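Long-range contact in probable signal peptide protein (Ralstonia solanacearum, PDB 2QGU), which binds a phospholipid in a pocket and, as an MlaC-family protein, probably carries phospholipids across the periplasm: residues 115-127 against 135-147. The protein carries 13 engineered substitutions. Sequence-based numbering, arbitrary orientation. Where two conformers were deposited one is given.
Sequences NVRNQTVAYKPFR and VVVRSTVNNNGEP. Engineered in segment 115-127: A122 (natural residue Ser). With PEF (di-palmitoyl-3-sn-phosphatidylethanolamine), chain B.
Q119 NE2 faces two acceptors beside the bound phosphatidylethanolamine. It donates to N143 OD1 at 2.9 Å, and the two amide planes are only 11° apart. The same NE2 makes a weak bond to the ester carbonyl O5 of the lipid. The other end of the N143 amide, ND2, donates to phosphate oxygen O1P at 2.9 Å and also to E146 OE1. These bonds hold the N143 amide; that of Q119 is held by its bond to OD1 and by R117 N, which donates to Q119 OE1. Chi1 of Q119 (-78°) sets CG anti to the carbonyl carbon, near V141 CG1; the bend at chi2 (86°) then carries the amide to N143. The pair joins the loop at Q119 and the end of strand 135-143 to the glycerol-ester and phosphate region of the lipid.

Farther along, antiparallel pairing takes over. A122, an engineered residue, and T140 exchange two backbone hydrogen bonds, and K124 N donates to R138 O. On one face of the sheet, S139 CB lies 3.6 Å from Y123 CE1, with V137 CG1 near the same ring. Water 2 bridges Y123 OH and S139 OG, which is also hydrogen-bonded to L150 O. F126 CE1 touches V135 CG2 at 3.6 Å, with the methyl at the ring edge. On the other face, K124 stretches out across R138 and T140. Its NZ lies over one face of the R138 guanidinium, 3.4 Å from NH2, a contact of like charges without a hydrogen bond. Waters 3 and 4 on NZ and the salt bridge from R138 NE to D151 probably ease it.

Strand 120-123 forms an outer edge of the five-stranded antiparallel sheet. Strand 134-143 pairs on its far side with strand 146-157, reached through a type I' turn, and helix 31-47 packs against Y123.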
# COMPACT_ATOMS: atom_id res chain seq x y z
N ASN A 115 -6.68 6.40 13.64
CA ASN A 115 -7.40 7.65 13.91
C ASN A 115 -8.73 7.77 13.17
O ASN A 115 -9.47 8.74 13.35
CB ASN A 115 -6.49 8.85 13.63
CG ASN A 115 -5.40 9.01 14.67
OD1 ASN A 115 -5.46 8.46 15.77
ND2 ASN A 115 -4.37 9.78 14.31
N VAL A 116 -9.04 6.78 12.33
CA VAL A 116 -10.33 6.74 11.63
C VAL A 116 -11.49 6.75 12.63
O VAL A 116 -11.46 6.02 13.63
CB VAL A 116 -10.42 5.53 10.67
CG1 VAL A 116 -11.87 5.23 10.26
CG2 VAL A 116 -9.54 5.77 9.43
N ARG A 117 -12.49 7.58 12.37
CA ARG A 117 -13.71 7.62 13.19
C ARG A 117 -14.95 7.66 12.31
O ARG A 117 -15.77 6.75 12.34
CB ARG A 117 -13.70 8.83 14.14
CG ARG A 117 -12.58 8.87 15.18
CD ARG A 117 -12.72 7.77 16.22
NE ARG A 117 -11.68 7.87 17.24
CZ ARG A 117 -10.46 7.34 17.15
NH1 ARG A 117 -10.10 6.65 16.07
NH2 ARG A 117 -9.60 7.50 18.14
N ASN A 118 -15.08 8.72 11.51
CA ASN A 118 -16.30 8.96 10.75
C ASN A 118 -16.11 9.05 9.24
O ASN A 118 -17.04 9.38 8.50
CB ASN A 118 -16.99 10.24 11.25
CG ASN A 118 -17.27 10.22 12.75
OD1 ASN A 118 -16.91 11.16 13.46
ND2 ASN A 118 -17.89 9.15 13.22
N GLN A 119 -14.89 8.75 8.77
CA GLN A 119 -14.56 8.91 7.36
C GLN A 119 -15.47 8.12 6.45
O GLN A 119 -15.77 6.96 6.72
CB GLN A 119 -13.11 8.50 7.08
CG GLN A 119 -12.08 9.52 7.49
CD GLN A 119 -11.67 9.41 8.94
OE1 GLN A 119 -12.27 8.65 9.71
NE2 GLN A 119 -10.65 10.16 9.32
N THR A 120 -15.89 8.77 5.37
CA THR A 120 -16.63 8.13 4.30
C THR A 120 -15.87 8.39 3.00
O THR A 120 -15.03 9.29 2.94
CB THR A 120 -18.06 8.69 4.17
OG1 THR A 120 -18.01 10.10 3.97
CG2 THR A 120 -18.89 8.36 5.43
N VAL A 121 -16.17 7.62 1.96
CA VAL A 121 -15.45 7.74 0.69
C VAL A 121 -16.41 7.80 -0.49
O VAL A 121 -17.37 7.03 -0.57
CB VAL A 121 -14.39 6.61 0.53
CG1 VAL A 121 -15.02 5.24 0.71
CG2 VAL A 121 -13.66 6.71 -0.80
N ALA A 122 -16.13 8.73 -1.40
CA ALA A 122 -16.89 8.88 -2.63
C ALA A 122 -15.95 8.54 -3.78
O ALA A 122 -14.77 8.92 -3.77
CB ALA A 122 -17.39 10.30 -2.77
N TYR A 123 -16.48 7.81 -4.76
CA TYR A 123 -15.70 7.44 -5.94
C TYR A 123 -16.00 8.35 -7.11
O TYR A 123 -17.15 8.72 -7.37
CB TYR A 123 -15.89 5.94 -6.28
CG TYR A 123 -15.22 5.12 -5.21
CD1 TYR A 123 -13.89 4.72 -5.35
CD2 TYR A 123 -15.88 4.83 -4.02
CE1 TYR A 123 -13.25 4.01 -4.34
CE2 TYR A 123 -15.24 4.14 -3.00
CZ TYR A 123 -13.93 3.73 -3.16
OH TYR A 123 -13.30 3.05 -2.14
N LYS A 124 -14.93 8.74 -7.80
CA LYS A 124 -15.04 9.50 -9.03
C LYS A 124 -15.39 8.53 -10.17
O LYS A 124 -15.27 7.31 -10.00
CB LYS A 124 -13.73 10.25 -9.30
CG LYS A 124 -13.44 11.34 -8.26
CD LYS A 124 -12.08 11.97 -8.49
CE LYS A 124 -11.82 13.04 -7.45
NZ LYS A 124 -10.49 13.67 -7.67
N PRO A 125 -15.84 9.05 -11.32
CA PRO A 125 -16.19 8.15 -12.41
C PRO A 125 -15.03 7.22 -12.78
O PRO A 125 -13.87 7.65 -12.80
CB PRO A 125 -16.47 9.10 -13.58
CG PRO A 125 -16.92 10.37 -12.92
CD PRO A 125 -16.07 10.47 -11.69
N PHE A 126 -15.36 5.97 -13.06
CA PHE A 126 -14.39 5.04 -13.61
C PHE A 126 -14.28 5.30 -15.10
O PHE A 126 -15.28 5.22 -15.82
CB PHE A 126 -14.78 3.59 -13.33
CG PHE A 126 -13.77 2.60 -13.82
CD1 PHE A 126 -12.54 2.47 -13.18
CD2 PHE A 126 -14.03 1.82 -14.94
CE1 PHE A 126 -11.60 1.56 -13.63
CE2 PHE A 126 -13.08 0.90 -15.40
CZ PHE A 126 -11.87 0.78 -14.74
N ARG A 127 -13.07 5.60 -15.55
CA ARG A 127 -12.87 6.14 -16.90
C ARG A 127 -12.25 5.19 -17.90
O ARG A 127 -12.26 5.46 -19.10
CB ARG A 127 -12.06 7.44 -16.85
CG ARG A 127 -12.69 8.50 -15.99
CD ARG A 127 -12.10 9.87 -16.27
NE ARG A 127 -12.65 10.87 -15.36
CZ ARG A 127 -13.82 11.49 -15.53
NH1 ARG A 127 -14.56 11.25 -16.60
NH2 ARG A 127 -14.23 12.38 -14.62
N VAL A 135 -5.74 -0.37 -14.71
CA VAL A 135 -6.60 0.82 -14.66
C VAL A 135 -6.36 1.63 -13.39
O VAL A 135 -5.66 1.18 -12.47
CB VAL A 135 -8.10 0.43 -14.76
CG1 VAL A 135 -8.36 -0.42 -16.02
CG2 VAL A 135 -8.54 -0.33 -13.52
N VAL A 136 -6.96 2.82 -13.33
CA VAL A 136 -6.92 3.65 -12.13
C VAL A 136 -8.33 3.86 -11.60
O VAL A 136 -9.25 4.12 -12.37
CB VAL A 136 -6.21 5.00 -12.42
CG1 VAL A 136 -6.38 6.01 -11.28
CG2 VAL A 136 -4.73 4.76 -12.70
N VAL A 137 -8.49 3.70 -10.29
CA VAL A 137 -9.73 4.02 -9.58
C VAL A 137 -9.45 5.24 -8.71
O VAL A 137 -8.49 5.24 -7.93
CB VAL A 137 -10.20 2.83 -8.71
CG1 VAL A 137 -11.37 3.22 -7.81
CG2 VAL A 137 -10.55 1.63 -9.59
N ARG A 138 -10.27 6.27 -8.86
CA ARG A 138 -10.05 7.53 -8.15
C ARG A 138 -11.14 7.77 -7.11
O ARG A 138 -12.31 7.48 -7.34
CB ARG A 138 -9.98 8.70 -9.13
CG ARG A 138 -8.93 8.53 -10.24
CD ARG A 138 -8.70 9.84 -10.99
NE ARG A 138 -8.09 10.83 -10.10
CZ ARG A 138 -8.25 12.15 -10.20
NH1 ARG A 138 -9.05 12.67 -11.12
NH2 ARG A 138 -7.65 12.94 -9.33
N SER A 139 -10.74 8.30 -5.95
CA SER A 139 -11.68 8.48 -4.85
C SER A 139 -11.30 9.68 -3.99
O SER A 139 -10.18 10.19 -4.06
CB SER A 139 -11.76 7.22 -3.99
OG SER A 139 -10.68 7.15 -3.05
N THR A 140 -12.27 10.11 -3.17
CA THR A 140 -12.08 11.19 -2.22
C THR A 140 -12.62 10.74 -0.87
O THR A 140 -13.81 10.41 -0.75
CB THR A 140 -12.83 12.48 -2.64
OG1 THR A 140 -12.52 12.82 -4.00
CG2 THR A 140 -12.45 13.63 -1.73
N VAL A 141 -11.76 10.74 0.14
CA VAL A 141 -12.15 10.45 1.51
C VAL A 141 -12.57 11.76 2.16
O VAL A 141 -11.86 12.77 2.04
CB VAL A 141 -10.98 9.82 2.31
CG1 VAL A 141 -11.39 9.55 3.76
CG2 VAL A 141 -10.51 8.53 1.65
N ASN A 142 -13.72 11.77 2.84
CA ASN A 142 -14.07 12.90 3.68
C ASN A 142 -13.39 12.74 5.04
O ASN A 142 -13.80 11.91 5.85
CB ASN A 142 -15.59 13.03 3.87
CG ASN A 142 -15.95 14.15 4.82
OD1 ASN A 142 -15.20 15.12 4.96
ND2 ASN A 142 -17.08 14.01 5.50
N ASN A 143 -12.34 13.52 5.25
CA ASN A 143 -11.57 13.48 6.49
C ASN A 143 -11.94 14.65 7.38
O ASN A 143 -11.27 15.69 7.36
CB ASN A 143 -10.07 13.50 6.19
CG ASN A 143 -9.21 13.44 7.44
OD1 ASN A 143 -9.52 12.71 8.38
ND2 ASN A 143 -8.14 14.22 7.47
N ASN A 144 -13.01 14.49 8.16
CA ASN A 144 -13.50 15.55 9.06
C ASN A 144 -13.69 16.87 8.30
O ASN A 144 -13.34 17.94 8.79
CB ASN A 144 -12.55 15.75 10.26
CG ASN A 144 -12.21 14.45 10.98
OD1 ASN A 144 -11.04 14.06 11.07
ND2 ASN A 144 -13.23 13.77 11.51
N GLY A 145 -14.22 16.76 7.08
CA GLY A 145 -14.49 17.94 6.25
C GLY A 145 -13.43 18.29 5.22
O GLY A 145 -13.66 19.14 4.35
N GLU A 146 -12.27 17.65 5.33
CA GLU A 146 -11.15 17.87 4.40
C GLU A 146 -11.16 16.78 3.33
O GLU A 146 -11.02 15.60 3.66
CB GLU A 146 -9.83 17.84 5.17
CG GLU A 146 -8.56 17.91 4.30
CD GLU A 146 -7.29 17.52 5.06
OE1 GLU A 146 -7.38 16.69 6.00
OE2 GLU A 146 -6.21 18.02 4.69
N PRO A 147 -11.32 17.16 2.05
CA PRO A 147 -11.19 16.15 0.98
C PRO A 147 -9.77 15.58 0.90
O PRO A 147 -8.79 16.33 0.79
CB PRO A 147 -11.52 16.93 -0.31
CG PRO A 147 -12.18 18.20 0.14
CD PRO A 147 -11.68 18.49 1.53
C2 PEF B . -4.85 11.27 7.17
C1 PEF B . -4.67 12.68 7.75
N PEF B . -2.20 15.55 12.33
C3 PEF B . -6.30 10.87 7.30
C4 PEF B . -2.39 14.29 10.23
C5 PEF B . -1.62 15.37 10.99
C10 PEF B . -3.24 10.66 5.60
C11 PEF B . -2.84 10.30 4.17
C12 PEF B . -3.72 9.17 3.64
C13 PEF B . -3.35 7.88 4.35
C14 PEF B . -3.99 6.67 3.68
C15 PEF B . -3.53 5.40 4.38
C16 PEF B . -3.89 4.17 3.54
C17 PEF B . -3.18 2.92 4.07
C18 PEF B . -1.80 2.77 3.43
C19 PEF B . -1.54 1.31 3.06
C20 PEF B . -0.96 0.54 4.26
C21 PEF B . -0.76 -0.93 3.91
C22 PEF B . 0.49 -1.12 3.05
C23 PEF B . 0.83 -2.61 2.90
C24 PEF B . 0.25 -3.18 1.61
C25 PEF B . 0.10 -4.70 1.70
C30 PEF B . -7.81 9.23 6.62
C31 PEF B . -8.30 8.01 6.13
C32 PEF B . -7.39 6.97 6.00
C33 PEF B . -8.11 5.64 5.74
C34 PEF B . -8.05 5.20 4.26
C35 PEF B . -8.08 3.67 4.10
C36 PEF B . -7.64 3.28 2.83
C37 PEF B . -7.48 1.90 2.70
C38 PEF B . -7.05 1.57 1.41
C39 PEF B . -6.70 0.08 1.26
C40 PEF B . -5.97 -0.21 -0.07
C41 PEF B . -4.45 -0.03 0.07
C42 PEF B . -3.68 -0.80 -1.02
C43 PEF B . -2.25 -0.28 -1.16
C44 PEF B . -1.45 -1.11 -2.17
C45 PEF B . -0.01 -0.59 -2.32
O4 PEF B . -2.48 10.39 6.53
O5 PEF B . -8.62 10.14 6.73
O2 PEF B . -4.45 11.26 5.79
O3 PEF B . -6.50 9.47 6.97
O1P PEF B . -6.16 14.69 9.56
O2P PEF B . -4.95 13.50 11.48
O3P PEF B . -4.74 12.62 9.18
O4P PEF B . -3.66 14.81 9.81
P PEF B . -4.99 13.93 10.07
O HOH W 1 -17.54 11.20 6.44
O HOH W 2 -10.80 4.92 -1.36
O HOH W 3 -8.96 11.53 -6.39
O HOH W 4 -10.09 13.78 -4.53
O HOH W 5 -12.35 5.93 -10.83